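PDB 3IMM: putative secreted glycosylhydrolase from Parabacteroides distasonis ATCC 8503, which is probably a secreted hydrolase of the 3-keto-disaccharide hydrolase family, with a concanavalin-like fold and a bound sodium ion. Local coordinates for residues Glu45-Glu50 against Pro175-Ile180; Asp54-Val59 against Leu190-Asn195; Ser63-Tyr68 against Met125-Ala130; Asp86-Lys91 against Val116-Glu121. All coordinates share one frame; numbering follows the deposited sequence.

All four contacts belong to one beta sandwich. Interaction 3 joins its two sheets in the middle, with its centre about 5 Å from that of the chain, and it carries S63, a sodium ligand. Interaction 1 lies about 9 Å from it, centre to centre, and links the two sheets by a single bridge; the two meet where F49 O approaches C129 N, 2.8 Å away. Interactions 1 and 2 share strand 49-57 but have centres about 23 Å apart, on opposite sides of the chain's centre. Interaction 4 lies beside interaction 2, and T57 O is 2.8 Å from G120 N. The side chains of I191 (interaction 2) and D87 (interaction 4) lie about 8 and 10 Å from the sodium.

Interaction 1 (Glu45-Glu50 against Pro175-Ile180); sequences EYENFE and PTKGFI
A single antiparallel beta bridge between Y46 and G178 ties the approach to strand 49-57, in one sheet of the concanavalin-like sandwich, to the approach to strand 179-182 in the other. The pair is hydrogen-bonded both ways: Y46 N gives to G178 O at 3.0 Å and G178 N to Y46 O at 3.2 Å, both nearly straight. Beyond the bridge the two chains diverge, and water takes over. One molecule spans E47 OE1 and T176 OG1, and a second accepts from N48 N while donating to T176 O. On the exposed flank the extended side chain of K177 runs across E45, bringing CE within 3.7 Å of E45 CB; K177 NZ stays 5.0 Å from E45 OE1 and 5.0 Å from E47 OE2, beyond salt-bridge contact. E45 CG sits squarely over the middle of the F179 ring, 3.8 Å from its centroid. On the inner side I180 reaches toward F49, whose CG lies between backbone N and carbonyl carbon (chi1 66°), which turns the ring toward I180. There I180 CD1 rests over one face of F49, 3.5 Å from CZ, and also touches Y46 CD2 at 3.9 Å.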
loop_
_atom_site.group_PDB
_atom_site.type_symbol
_atom_site.label_atom_id
_atom_site.label_comp_id
_atom_site.label_asym_id
_atom_site.label_seq_id
_atom_site.Cartn_x
_atom_site.Cartn_y
_atom_site.Cartn_z
ATOM N N GLU A 45 -4.359 -14.059 -7.195
ATOM C CA GLU A 45 -4.011 -13.919 -5.782
ATOM C C GLU A 45 -2.562 -14.292 -5.559
ATOM O O GLU A 45 -1.993 -15.109 -6.289
ATOM C CB GLU A 45 -4.913 -14.778 -4.902
ATOM C CG GLU A 45 -6.401 -14.411 -5.030
ATOM C CD GLU A 45 -7.286 -15.158 -4.066
ATOM O OE1 GLU A 45 -7.022 -15.120 -2.863
ATOM O OE2 GLU A 45 -8.261 -15.779 -4.507
ATOM N N TYR A 46 -1.966 -13.633 -4.576
ATOM C CA TYR A 46 -0.571 -13.800 -4.225
ATOM C C TYR A 46 -0.393 -13.987 -2.718
ATOM O O TYR A 46 -1.085 -13.370 -1.914
ATOM C CB TYR A 46 0.200 -12.564 -4.628
ATOM C CG TYR A 46 0.330 -12.414 -6.094
ATOM C CD1 TYR A 46 1.386 -13.017 -6.772
ATOM C CD2 TYR A 46 -0.605 -11.691 -6.829
ATOM C CE1 TYR A 46 1.522 -12.902 -8.121
ATOM C CE2 TYR A 46 -0.461 -11.552 -8.200
ATOM C CZ TYR A 46 0.599 -12.161 -8.845
ATOM O OH TYR A 46 0.732 -12.053 -10.232
ATOM N N GLU A 47 0.560 -14.831 -2.370
ATOM C CA GLU A 47 1.080 -14.952 -1.018
ATOM C C GLU A 47 2.571 -15.227 -1.123
ATOM O O GLU A 47 3.059 -15.691 -2.190
ATOM C CB GLU A 47 0.401 -16.090 -0.260
ATOM C CG GLU A 47 0.509 -17.437 -0.932
ATOM C CD GLU A 47 -0.206 -18.520 -0.157
ATOM O OE1 GLU A 47 -0.665 -18.247 0.987
ATOM O OE2 GLU A 47 -0.302 -19.651 -0.691
ATOM N N ASN A 48 3.298 -14.948 -0.049
ATOM C CA ASN A 48 4.738 -15.316 0.013
ATOM C C ASN A 48 5.508 -14.714 -1.151
ATOM O O ASN A 48 6.108 -15.404 -1.979
ATOM C CB ASN A 48 4.901 -16.844 0.069
ATOM C CG ASN A 48 4.308 -17.414 1.326
ATOM O OD1 ASN A 48 4.486 -16.839 2.415
ATOM N ND2 ASN A 48 3.585 -18.526 1.201
ATOM N N PHE A 49 5.456 -13.394 -1.184
ATOM C CA PHE A 49 5.971 -12.616 -2.267
ATOM C C PHE A 49 6.671 -11.348 -1.771
ATOM O O PHE A 49 6.544 -10.975 -0.629
ATOM C CB PHE A 49 4.815 -12.258 -3.204
ATOM C CG PHE A 49 3.798 -11.342 -2.615
ATOM C CD1 PHE A 49 3.999 -9.957 -2.597
ATOM C CD2 PHE A 49 2.602 -11.846 -2.119
ATOM C CE1 PHE A 49 3.023 -9.098 -2.068
ATOM C CE2 PHE A 49 1.646 -11.001 -1.570
ATOM C CZ PHE A 49 1.854 -9.630 -1.549
ATOM N N GLU A 50 7.465 -10.757 -2.654
ATOM C CA GLU A 50 7.932 -9.408 -2.495
ATOM C C GLU A 50 7.506 -8.568 -3.690
ATOM O O GLU A 50 7.641 -8.991 -4.888
ATOM C CB GLU A 50 9.441 -9.331 -2.249
ATOM C CG GLU A 50 10.304 -9.974 -3.222
ATOM C CD GLU A 50 11.763 -9.996 -2.771
ATOM O OE1 GLU A 50 12.118 -9.303 -1.808
ATOM O OE2 GLU A 50 12.544 -10.724 -3.378
ATOM N N PRO A 175 -6.575 -13.668 6.596
ATOM C CA PRO A 175 -5.816 -14.459 5.627
ATOM C C PRO A 175 -4.608 -13.699 5.056
ATOM O O PRO A 175 -4.660 -12.459 4.891
ATOM C CB PRO A 175 -6.845 -14.738 4.517
ATOM C CG PRO A 175 -8.190 -14.620 5.195
ATOM C CD PRO A 175 -8.010 -13.563 6.239
ATOM N N THR A 176 -3.571 -14.460 4.685
ATOM C CA THR A 176 -2.312 -13.920 4.223
ATOM C C THR A 176 -2.083 -14.294 2.743
ATOM O O THR A 176 -0.976 -14.619 2.293
ATOM C CB THR A 176 -1.198 -14.352 5.175
ATOM O OG1 THR A 176 -1.050 -15.787 5.157
ATOM C CG2 THR A 176 -1.536 -13.869 6.588
ATOM N N LYS A 177 -3.183 -14.255 2.016
ATOM C CA LYS A 177 -3.235 -14.489 0.585
ATOM C C LYS A 177 -4.409 -13.672 0.035
ATOM O O LYS A 177 -5.494 -13.663 0.625
ATOM C CB LYS A 177 -3.464 -15.988 0.294
ATOM C CG LYS A 177 -3.797 -16.266 -1.190
ATOM C CD LYS A 177 -3.761 -17.748 -1.587
ATOM C CE LYS A 177 -4.233 -17.894 -3.025
ATOM N NZ LYS A 177 -4.395 -19.317 -3.481
ATOM N N GLY A 178 -4.206 -13.033 -1.108
ATOM C CA GLY A 178 -5.301 -12.381 -1.830
ATOM C C GLY A 178 -4.796 -11.483 -2.937
ATOM O O GLY A 178 -3.622 -11.527 -3.321
ATOM N N PHE A 179 -5.684 -10.635 -3.428
ATOM C CA PHE A 179 -5.357 -9.772 -4.548
ATOM C C PHE A 179 -4.483 -8.615 -4.046
ATOM O O PHE A 179 -4.510 -8.295 -2.858
ATOM C CB PHE A 179 -6.622 -9.251 -5.220
ATOM C CG PHE A 179 -7.541 -10.337 -5.679
ATOM C CD1 PHE A 179 -7.355 -10.938 -6.898
ATOM C CD2 PHE A 179 -8.581 -10.776 -4.879
ATOM C CE1 PHE A 179 -8.193 -11.930 -7.314
ATOM C CE2 PHE A 179 -9.444 -11.781 -5.307
ATOM C CZ PHE A 179 -9.237 -12.354 -6.518
ATOM N N ILE A 180 -3.714 -8.047 -4.983
ATOM C CA ILE A 180 -2.939 -6.860 -4.779
ATOM C C ILE A 180 -3.582 -5.717 -5.572
ATOM O O ILE A 180 -4.051 -5.900 -6.702
ATOM C CB ILE A 180 -1.435 -7.088 -5.162
ATOM C CG1 ILE A 180 -0.831 -8.190 -4.295
ATOM C CG2 ILE A 180 -0.648 -5.825 -4.989
ATOM C CD1 ILE A 180 0.596 -8.646 -4.674
HETATM O O HOH W 1 0.114 -17.466 3.283
HETATM O O HOH W 2 1.901 -14.274 2.372
#

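Interaction 2 (Asp54-Val59 against Leu190-Asn195); sequences DFKTDV and LIWFRN
The antiparallel pairing of strands 49-57 and 191-200 sets D54 against R194 and K56 against W192 in hydrogen-bonded pairs, with F55 and F193 as the non-hydrogen-bonded pair between them. D54 N gives to R194 O at 2.9 Å and K56 N to W192 O at 3.0 Å, and each bond has its return partner. D54, R194, K56 and W192 share one face, which mixes charged groups with an indole. D54 OD2 is gripped twice: N195 ND2 meets it at 2.7 Å from above the carboxylate plane, in a bond almost perfectly straight, while R194 NE reaches its anti lone pair at 2.9 Å in a salt bridge. The carboxylate stands nearly perpendicular to the guanidinium, 80° between planes. R194 also makes a cation-pi contact with W122 of strand 122-130, on the far side of strand 49-57. The paired strands are adjacent in the six-stranded sheet of the beta sandwich; F55, F193 and I191 turn to its other face, where each packs on I84 of the opposing sheet. Farther along, K56 bends at chi3 (73°), so that CE lies over the six-membered ring of W192, 3.5 Å from CE3, and NZ is held above the same ring in a cation-pi contact. L190 CB covers the opposite face of the indole. Past the last regular pair, D58 OD2 takes the L190 N hydrogen on its anti lone pair at 2.8 Å.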
loop_
_atom_site.group_PDB
_atom_site.type_symbol
_atom_site.label_atom_id
_atom_site.label_comp_id
_atom_site.label_asym_id
_atom_site.label_seq_id
_atom_site.Cartn_x
_atom_site.Cartn_y
_atom_site.Cartn_z
ATOM N N ASP A 54 8.032 1.836 -7.718
ATOM C CA ASP A 54 8.481 3.203 -7.598
ATOM C C ASP A 54 7.211 3.978 -7.441
ATOM O O ASP A 54 6.179 3.572 -7.999
ATOM C CB ASP A 54 9.212 3.677 -8.864
ATOM C CG ASP A 54 10.455 2.830 -9.209
ATOM O OD1 ASP A 54 10.933 2.070 -8.348
ATOM O OD2 ASP A 54 10.955 2.920 -10.366
ATOM N N PHE A 55 7.262 5.076 -6.677
ATOM C CA PHE A 55 6.187 6.037 -6.672
ATOM C C PHE A 55 6.715 7.457 -6.504
ATOM O O PHE A 55 7.809 7.669 -5.936
ATOM C CB PHE A 55 5.168 5.696 -5.595
ATOM C CG PHE A 55 5.668 5.860 -4.209
ATOM C CD1 PHE A 55 5.508 7.088 -3.535
ATOM C CD2 PHE A 55 6.265 4.798 -3.537
ATOM C CE1 PHE A 55 5.948 7.239 -2.227
ATOM C CE2 PHE A 55 6.733 4.953 -2.228
ATOM C CZ PHE A 55 6.584 6.165 -1.578
ATOM N N LYS A 56 5.946 8.420 -7.025
ATOM C CA LYS A 56 6.229 9.865 -6.877
ATOM C C LYS A 56 5.008 10.540 -6.270
ATOM O O LYS A 56 3.883 10.313 -6.685
ATOM C CB LYS A 56 6.534 10.467 -8.253
ATOM C CG LYS A 56 6.794 11.977 -8.334
ATOM C CD LYS A 56 7.251 12.394 -9.771
ATOM C CE LYS A 56 6.103 12.356 -10.748
ATOM N NZ LYS A 56 6.444 12.916 -12.062
ATOM N N THR A 57 5.231 11.391 -5.293
ATOM C CA THR A 57 4.133 12.094 -4.662
ATOM C C THR A 57 3.937 13.485 -5.217
ATOM O O THR A 57 4.800 14.043 -5.898
ATOM C CB THR A 57 4.340 12.207 -3.130
ATOM O OG1 THR A 57 5.417 13.102 -2.873
ATOM C CG2 THR A 57 4.634 10.834 -2.523
ATOM N N ASP A 58 2.742 13.981 -4.931
ATOM C CA ASP A 58 2.352 15.366 -4.998
ATOM C C ASP A 58 2.284 15.902 -3.549
ATOM O O ASP A 58 2.287 15.126 -2.565
ATOM C CB ASP A 58 0.927 15.384 -5.537
ATOM C CG ASP A 58 0.662 16.462 -6.527
ATOM O OD1 ASP A 58 1.550 17.305 -6.767
ATOM O OD2 ASP A 58 -0.450 16.416 -7.117
ATOM N N VAL A 59 2.141 17.215 -3.405
ATOM C CA VAL A 59 1.972 17.808 -2.104
ATOM C C VAL A 59 0.680 17.218 -1.545
ATOM O O VAL A 59 -0.342 17.259 -2.203
ATOM C CB VAL A 59 1.940 19.380 -2.138
ATOM C CG1 VAL A 59 1.518 19.939 -0.793
ATOM C CG2 VAL A 59 3.321 19.935 -2.520
ATOM N N LEU A 190 -2.088 14.139 -6.704
ATOM C CA LEU A 190 -1.876 12.992 -7.562
ATOM C C LEU A 190 -0.827 12.073 -6.944
ATOM O O LEU A 190 -0.157 12.408 -5.965
ATOM C CB LEU A 190 -1.453 13.430 -8.953
ATOM C CG LEU A 190 -2.262 14.548 -9.641
ATOM C CD1 LEU A 190 -1.769 14.694 -11.111
ATOM C CD2 LEU A 190 -3.751 14.275 -9.610
ATOM N N ILE A 191 -0.747 10.883 -7.515
ATOM C CA ILE A 191 0.285 9.916 -7.218
ATOM C C ILE A 191 0.601 9.192 -8.535
ATOM O O ILE A 191 -0.278 9.007 -9.367
ATOM C CB ILE A 191 -0.142 8.951 -6.056
ATOM C CG1 ILE A 191 1.074 8.091 -5.659
ATOM C CG2 ILE A 191 -1.316 8.115 -6.469
ATOM C CD1 ILE A 191 0.997 7.315 -4.315
ATOM N N TRP A 192 1.879 8.881 -8.762
ATOM C CA TRP A 192 2.346 8.186 -9.942
ATOM C C TRP A 192 3.101 6.938 -9.547
ATOM O O TRP A 192 3.919 6.974 -8.617
ATOM C CB TRP A 192 3.295 9.094 -10.731
ATOM C CG TRP A 192 2.657 10.360 -11.270
ATOM C CD1 TRP A 192 2.095 10.512 -12.486
ATOM C CD2 TRP A 192 2.540 11.633 -10.619
ATOM N NE1 TRP A 192 1.646 11.802 -12.661
ATOM C CE2 TRP A 192 1.908 12.510 -11.523
ATOM C CE3 TRP A 192 2.907 12.119 -9.359
ATOM C CZ2 TRP A 192 1.624 13.844 -11.211
ATOM C CZ3 TRP A 192 2.640 13.441 -9.057
ATOM C CH2 TRP A 192 1.998 14.289 -9.982
ATOM N N PHE A 193 2.865 5.845 -10.287
ATOM C CA PHE A 193 3.585 4.612 -10.064
ATOM C C PHE A 193 4.368 4.128 -11.285
ATOM O O PHE A 193 4.003 4.400 -12.459
ATOM C CB PHE A 193 2.648 3.490 -9.659
ATOM C CG PHE A 193 1.703 3.828 -8.536
ATOM C CD1 PHE A 193 2.042 3.596 -7.227
ATOM C CD2 PHE A 193 0.428 4.338 -8.839
ATOM C CE1 PHE A 193 1.150 3.867 -6.230
ATOM C CE2 PHE A 193 -0.473 4.617 -7.844
ATOM C CZ PHE A 193 -0.109 4.389 -6.529
ATOM N N ARG A 194 5.433 3.382 -11.021
ATOM C CA ARG A 194 6.167 2.731 -12.093
ATOM C C ARG A 194 7.013 1.583 -11.618
ATOM O O ARG A 194 7.217 1.390 -10.420
ATOM C CB ARG A 194 7.026 3.691 -12.904
ATOM C CG ARG A 194 8.153 4.165 -12.182
ATOM C CD ARG A 194 9.155 4.946 -13.046
ATOM N NE ARG A 194 10.224 5.168 -12.093
ATOM C CZ ARG A 194 11.057 6.185 -12.031
ATOM N NH1 ARG A 194 11.039 7.129 -12.931
ATOM N NH2 ARG A 194 11.947 6.215 -11.031
ATOM N N ASN A 195 7.464 0.784 -12.574
ATOM C CA ASN A 195 8.244 -0.401 -12.269
ATOM C C ASN A 195 7.587 -1.256 -11.170
ATOM O O ASN A 195 8.253 -1.696 -10.269
ATOM C CB ASN A 195 9.675 0.001 -11.850
ATOM C CG ASN A 195 10.464 0.563 -12.991
ATOM O OD1 ASN A 195 10.495 -0.036 -14.060
ATOM N ND2 ASN A 195 11.132 1.687 -12.768
HETATM O O HOH W 3 10.292 -0.982 -8.728
#

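Interaction 3 (Ser63-Tyr68 against Met125-Ala130); sequences SGVVVY and MRIKCA. With NA (sodium ion), chain D.
The V65-Y68 and I127-A130 backbones run in nearly the same direction, 12° apart, yet belong to different sheets: the CA atoms of V67 and C129 are 8.3 Å apart and those of V65 and I127 9.2 Å. This is the interior of the beta sandwich, with strand 62-69 of the five-stranded sheet lying across from strand 122-130 of the six-stranded one. Side chains alone fill the gap. V65 and I127 overlap flank to flank, pointing opposite ways, V65 CG1 touching I127 CD1 at 3.9 Å. The isoleucine reaches across because CG1 is anti to its carbonyl carbon (chi1 -52°) and the chain then runs on extended to CD1. One step along, V67 CG2 meets C129 SG at 4.1 Å. V67 also packs on V80 and I82 of strand 80-85, and I127 on I82, so the pairs are embedded in a wider apolar core. At the S63 end the same strand bears a metal ligand: the carbonyl oxygen S63 O binds the sodium ion at 2.5 Å, and N62, E81 and Q83 complete its protein ligands. At the other end the chain turns a corner at Y68, whose phi is positive (58°). Its ring reaches toward C129, with V67 CG2 over one face and the sulfur of C129 lying obliquely to it, 5.0 Å from the centroid. Y68 OH, hydrogen-bonded to G131 O, lies 3.3 Å from C129 CB.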
loop_
_atom_site.group_PDB
_atom_site.type_symbol
_atom_site.label_atom_id
_atom_site.label_comp_id
_atom_site.label_asym_id
_atom_site.label_seq_id
_atom_site.Cartn_x
_atom_site.Cartn_y
_atom_site.Cartn_z
ATOM N N SER A 63 -2.229 7.764 -0.200
ATOM C CA SER A 63 -2.601 6.623 -1.050
ATOM C C SER A 63 -2.110 5.346 -0.357
ATOM O O SER A 63 -1.834 5.363 0.819
ATOM C CB SER A 63 -2.003 6.804 -2.448
ATOM O OG SER A 63 -2.455 5.799 -3.356
ATOM N N GLY A 64 -2.025 4.228 -1.054
ATOM C CA GLY A 64 -1.640 2.986 -0.376
ATOM C C GLY A 64 -1.625 1.803 -1.304
ATOM O O GLY A 64 -2.302 1.796 -2.313
ATOM N N VAL A 65 -0.815 0.815 -0.952
ATOM C CA VAL A 65 -0.740 -0.437 -1.661
ATOM C C VAL A 65 -1.551 -1.418 -0.822
ATOM O O VAL A 65 -1.364 -1.498 0.411
ATOM C CB VAL A 65 0.721 -0.887 -1.807
ATOM C CG1 VAL A 65 0.791 -2.185 -2.578
ATOM C CG2 VAL A 65 1.565 0.235 -2.525
ATOM N N VAL A 66 -2.446 -2.158 -1.468
ATOM C CA VAL A 66 -3.303 -3.108 -0.767
ATOM C C VAL A 66 -2.819 -4.511 -1.065
ATOM O O VAL A 66 -2.572 -4.837 -2.201
ATOM C CB VAL A 66 -4.780 -2.911 -1.152
ATOM C CG1 VAL A 66 -5.678 -3.885 -0.424
ATOM C CG2 VAL A 66 -5.195 -1.462 -0.816
ATOM N N VAL A 67 -2.640 -5.319 -0.033
ATOM C CA VAL A 67 -2.219 -6.723 -0.195
ATOM C C VAL A 67 -3.215 -7.596 0.556
ATOM O O VAL A 67 -4.043 -7.102 1.365
ATOM C CB VAL A 67 -0.752 -6.982 0.290
ATOM C CG1 VAL A 67 0.244 -6.117 -0.522
ATOM C CG2 VAL A 67 -0.579 -6.739 1.837
ATOM N N TYR A 68 -3.184 -8.886 0.248
ATOM C CA TYR A 68 -3.977 -9.858 0.975
ATOM C C TYR A 68 -5.465 -9.528 0.909
ATOM O O TYR A 68 -6.204 -9.715 1.898
ATOM C CB TYR A 68 -3.521 -9.893 2.460
ATOM C CG TYR A 68 -2.120 -10.362 2.746
ATOM C CD1 TYR A 68 -1.352 -10.977 1.775
ATOM C CD2 TYR A 68 -1.590 -10.275 4.056
ATOM C CE1 TYR A 68 -0.091 -11.428 2.051
ATOM C CE2 TYR A 68 -0.325 -10.763 4.348
ATOM C CZ TYR A 68 0.411 -11.343 3.346
ATOM O OH TYR A 68 1.659 -11.847 3.590
HETATM N N MSE A 125 9.902 1.488 -3.089
HETATM C CA MSE A 125 9.390 0.741 -1.956
HETATM C C MSE A 125 9.364 -0.740 -2.322
HETATM O O MSE A 125 8.951 -1.115 -3.412
HETATM C CB MSE A 125 7.988 1.220 -1.569
HETATM C CG MSE A 125 7.300 0.357 -0.540
HETATM SE SE MSE A 125 5.507 1.044 -0.122
HETATM C CE MSE A 125 6.121 2.426 0.986
ATOM N N ARG A 126 9.845 -1.547 -1.396
ATOM C CA ARG A 126 9.745 -3.011 -1.442
ATOM C C ARG A 126 8.900 -3.509 -0.248
ATOM O O ARG A 126 9.124 -3.109 0.909
ATOM C CB ARG A 126 11.132 -3.641 -1.404
ATOM C CG ARG A 126 11.096 -5.170 -1.306
ATOM C CD ARG A 126 12.429 -5.751 -1.580
ATOM N NE ARG A 126 12.847 -5.508 -2.966
ATOM C CZ ARG A 126 14.067 -5.764 -3.448
ATOM N NH1 ARG A 126 14.999 -6.340 -2.707
ATOM N NH2 ARG A 126 14.345 -5.454 -4.696
ATOM N N ILE A 127 7.913 -4.339 -0.536
ATOM C CA ILE A 127 7.027 -4.893 0.495
ATOM C C ILE A 127 7.205 -6.398 0.441
ATOM O O ILE A 127 6.954 -7.000 -0.578
ATOM C CB ILE A 127 5.559 -4.516 0.279
ATOM C CG1 ILE A 127 5.416 -3.005 0.100
ATOM C CG2 ILE A 127 4.698 -4.968 1.439
ATOM C CD1 ILE A 127 4.028 -2.602 -0.415
ATOM N N LYS A 128 7.685 -6.982 1.525
ATOM C CA LYS A 128 7.884 -8.417 1.632
ATOM C C LYS A 128 6.742 -8.969 2.465
ATOM O O LYS A 128 6.553 -8.585 3.630
ATOM C CB LYS A 128 9.244 -8.776 2.268
ATOM C CG LYS A 128 10.456 -8.130 1.586
ATOM C CD LYS A 128 11.815 -8.664 2.099
ATOM C CE LYS A 128 12.386 -9.744 1.212
ATOM N NZ LYS A 128 13.582 -10.416 1.776
ATOM N N CYS A 129 5.975 -9.864 1.844
ATOM C CA CYS A 129 4.776 -10.402 2.454
ATOM C C CYS A 129 4.919 -11.905 2.651
ATOM O O CYS A 129 4.666 -12.697 1.756
ATOM C CB CYS A 129 3.579 -10.058 1.608
ATOM S SG CYS A 129 3.191 -8.285 1.580
ATOM N N ALA A 130 5.334 -12.279 3.850
ATOM C CA ALA A 130 5.665 -13.650 4.176
ATOM C C ALA A 130 4.678 -14.144 5.218
ATOM O O ALA A 130 4.931 -14.077 6.414
ATOM C CB ALA A 130 7.145 -13.751 4.679
HETATM NA NA NA D . -3.751 5.654 2.471
#

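Interaction 4 (Asp86-Lys91 against Val116-Glu121); sequences DDHCEK and VKKPGE
H88 and V116 form the close side of this contact between two loops: H88 NE2 donates to V116 O at 2.7 Å, with the oxygen near the ring plane, although the nitrogen stands above the plane of the carbonyl. K118 CG lies directly over the centre of the imidazole, 3.9 Å from its centroid, so the ring is held by its edge and covered on one face. V116, with CG1 set between its backbone N and carbonyl carbon (chi1 65°), brings that methyl to 3.7 Å from D87 CB, and the valine packs on F55 of the sandwich. Both segments lie in the long connection between strands 80-85 and 122-130 of the beta sandwich. An Asx turn, in which D86 OD1 accepts from H88 N at 3.1 Å, is overlaid on the type I turn D86-C89 and helps to place the histidine; D86 OD2 is bound by G60 N. The rest is looser. P119 CG only grazes D86 OD2 at 3.8 Å, and water fills in where the loops stand apart: one molecule donates to D86 OD1 and K117 O, another joins D87 OD2 to V116 N. D87 OD1 is bound by C101 N, and OD2 also by K114 N.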
loop_
_atom_site.group_PDB
_atom_site.type_symbol
_atom_site.label_atom_id
_atom_site.label_comp_id
_atom_site.label_asym_id
_atom_site.label_seq_id
_atom_site.Cartn_x
_atom_site.Cartn_y
_atom_site.Cartn_z
ATOM N N ASP A 86 2.669 11.755 1.510
ATOM C CA ASP A 86 3.592 12.887 1.595
ATOM C C ASP A 86 3.801 13.330 3.032
ATOM O O ASP A 86 3.115 14.206 3.520
ATOM C CB ASP A 86 3.063 14.085 0.782
ATOM C CG ASP A 86 3.942 15.310 0.926
ATOM O OD1 ASP A 86 5.151 15.132 1.223
ATOM O OD2 ASP A 86 3.438 16.440 0.745
ATOM N N ASP A 87 4.784 12.744 3.701
ATOM C CA ASP A 87 5.089 13.094 5.082
ATOM C C ASP A 87 5.529 14.568 5.270
ATOM O O ASP A 87 5.653 15.037 6.390
ATOM C CB ASP A 87 6.212 12.172 5.613
ATOM C CG ASP A 87 5.758 10.761 5.847
ATOM O OD1 ASP A 87 4.595 10.463 5.597
ATOM O OD2 ASP A 87 6.564 9.917 6.281
ATOM N N HIS A 88 5.843 15.265 4.195
ATOM C CA HIS A 88 6.343 16.631 4.321
ATOM C C HIS A 88 5.222 17.643 4.343
ATOM O O HIS A 88 5.474 18.802 4.501
ATOM C CB HIS A 88 7.295 16.952 3.184
ATOM C CG HIS A 88 8.384 15.947 3.027
ATOM N ND1 HIS A 88 9.567 16.017 3.725
ATOM C CD2 HIS A 88 8.451 14.821 2.279
ATOM C CE1 HIS A 88 10.325 14.984 3.401
ATOM N NE2 HIS A 88 9.670 14.242 2.530
ATOM N N CYS A 89 3.990 17.198 4.144
ATOM C CA CYS A 89 2.820 18.062 4.294
ATOM C C CYS A 89 2.249 17.766 5.663
ATOM O O CYS A 89 1.960 16.606 5.943
ATOM C CB CYS A 89 1.787 17.695 3.236
ATOM S SG CYS A 89 0.382 18.706 3.262
ATOM N N GLU A 90 2.105 18.768 6.507
ATOM C CA GLU A 90 1.567 18.552 7.855
ATOM C C GLU A 90 0.182 19.166 7.987
ATOM O O GLU A 90 0.041 20.173 8.637
ATOM C CB GLU A 90 2.525 19.154 8.909
ATOM N N LYS A 91 -0.834 18.553 7.376
ATOM C CA LYS A 91 -2.188 19.173 7.273
ATOM C C LYS A 91 -3.101 18.966 8.474
ATOM O O LYS A 91 -3.900 19.846 8.823
ATOM C CB LYS A 91 -2.962 18.642 6.049
ATOM C CG LYS A 91 -2.797 19.476 4.806
ATOM C CD LYS A 91 -3.884 19.170 3.788
ATOM C CE LYS A 91 -3.719 17.821 3.122
ATOM N NZ LYS A 91 -4.403 17.802 1.781
ATOM N N VAL A 116 10.339 9.267 2.975
ATOM C CA VAL A 116 9.792 9.558 1.673
ATOM C C VAL A 116 10.419 10.865 1.226
ATOM O O VAL A 116 10.701 11.749 2.025
ATOM C CB VAL A 116 8.236 9.663 1.696
ATOM C CG1 VAL A 116 7.774 10.842 2.537
ATOM C CG2 VAL A 116 7.663 9.769 0.271
ATOM N N LYS A 117 10.687 10.965 -0.072
ATOM C CA LYS A 117 11.263 12.180 -0.630
ATOM C C LYS A 117 10.168 13.210 -0.789
ATOM O O LYS A 117 8.988 12.932 -0.547
ATOM C CB LYS A 117 11.974 11.853 -1.937
ATOM C CG LYS A 117 13.209 11.031 -1.667
ATOM C CD LYS A 117 13.778 10.491 -2.911
ATOM C CE LYS A 117 15.075 9.728 -2.641
ATOM N NZ LYS A 117 15.508 9.041 -3.920
ATOM N N LYS A 118 10.562 14.414 -1.167
ATOM C CA LYS A 118 9.615 15.525 -1.329
ATOM C C LYS A 118 8.805 15.352 -2.603
ATOM O O LYS A 118 9.237 14.633 -3.483
ATOM C CB LYS A 118 10.377 16.856 -1.340
ATOM C CG LYS A 118 10.896 17.213 0.053
ATOM C CD LYS A 118 11.353 18.644 0.119
ATOM C CE LYS A 118 11.902 18.976 1.503
ATOM N NZ LYS A 118 12.911 20.087 1.405
ATOM N N PRO A 119 7.621 15.999 -2.693
ATOM C CA PRO A 119 6.789 15.904 -3.857
ATOM C C PRO A 119 7.614 16.031 -5.103
ATOM O O PRO A 119 8.521 16.841 -5.136
ATOM C CB PRO A 119 5.853 17.089 -3.698
ATOM C CG PRO A 119 5.632 17.120 -2.240
ATOM C CD PRO A 119 6.998 16.883 -1.682
ATOM N N GLY A 120 7.319 15.196 -6.098
ATOM C CA GLY A 120 8.015 15.263 -7.409
ATOM C C GLY A 120 9.338 14.524 -7.547
ATOM O O GLY A 120 9.923 14.508 -8.643
ATOM N N GLU A 121 9.807 13.909 -6.453
ATOM C CA GLU A 121 11.015 13.080 -6.475
ATOM C C GLU A 121 10.599 11.642 -6.473
ATOM O O GLU A 121 9.668 11.307 -5.766
ATOM C CB GLU A 121 11.853 13.311 -5.224
ATOM C CG GLU A 121 12.438 14.700 -5.057
ATOM C CD GLU A 121 13.215 15.153 -6.270
ATOM O OE1 GLU A 121 13.998 14.336 -6.808
ATOM O OE2 GLU A 121 13.043 16.323 -6.688
HETATM O O HOH W 4 6.223 13.236 -0.405
HETATM O O HOH W 5 8.453 8.482 5.276
#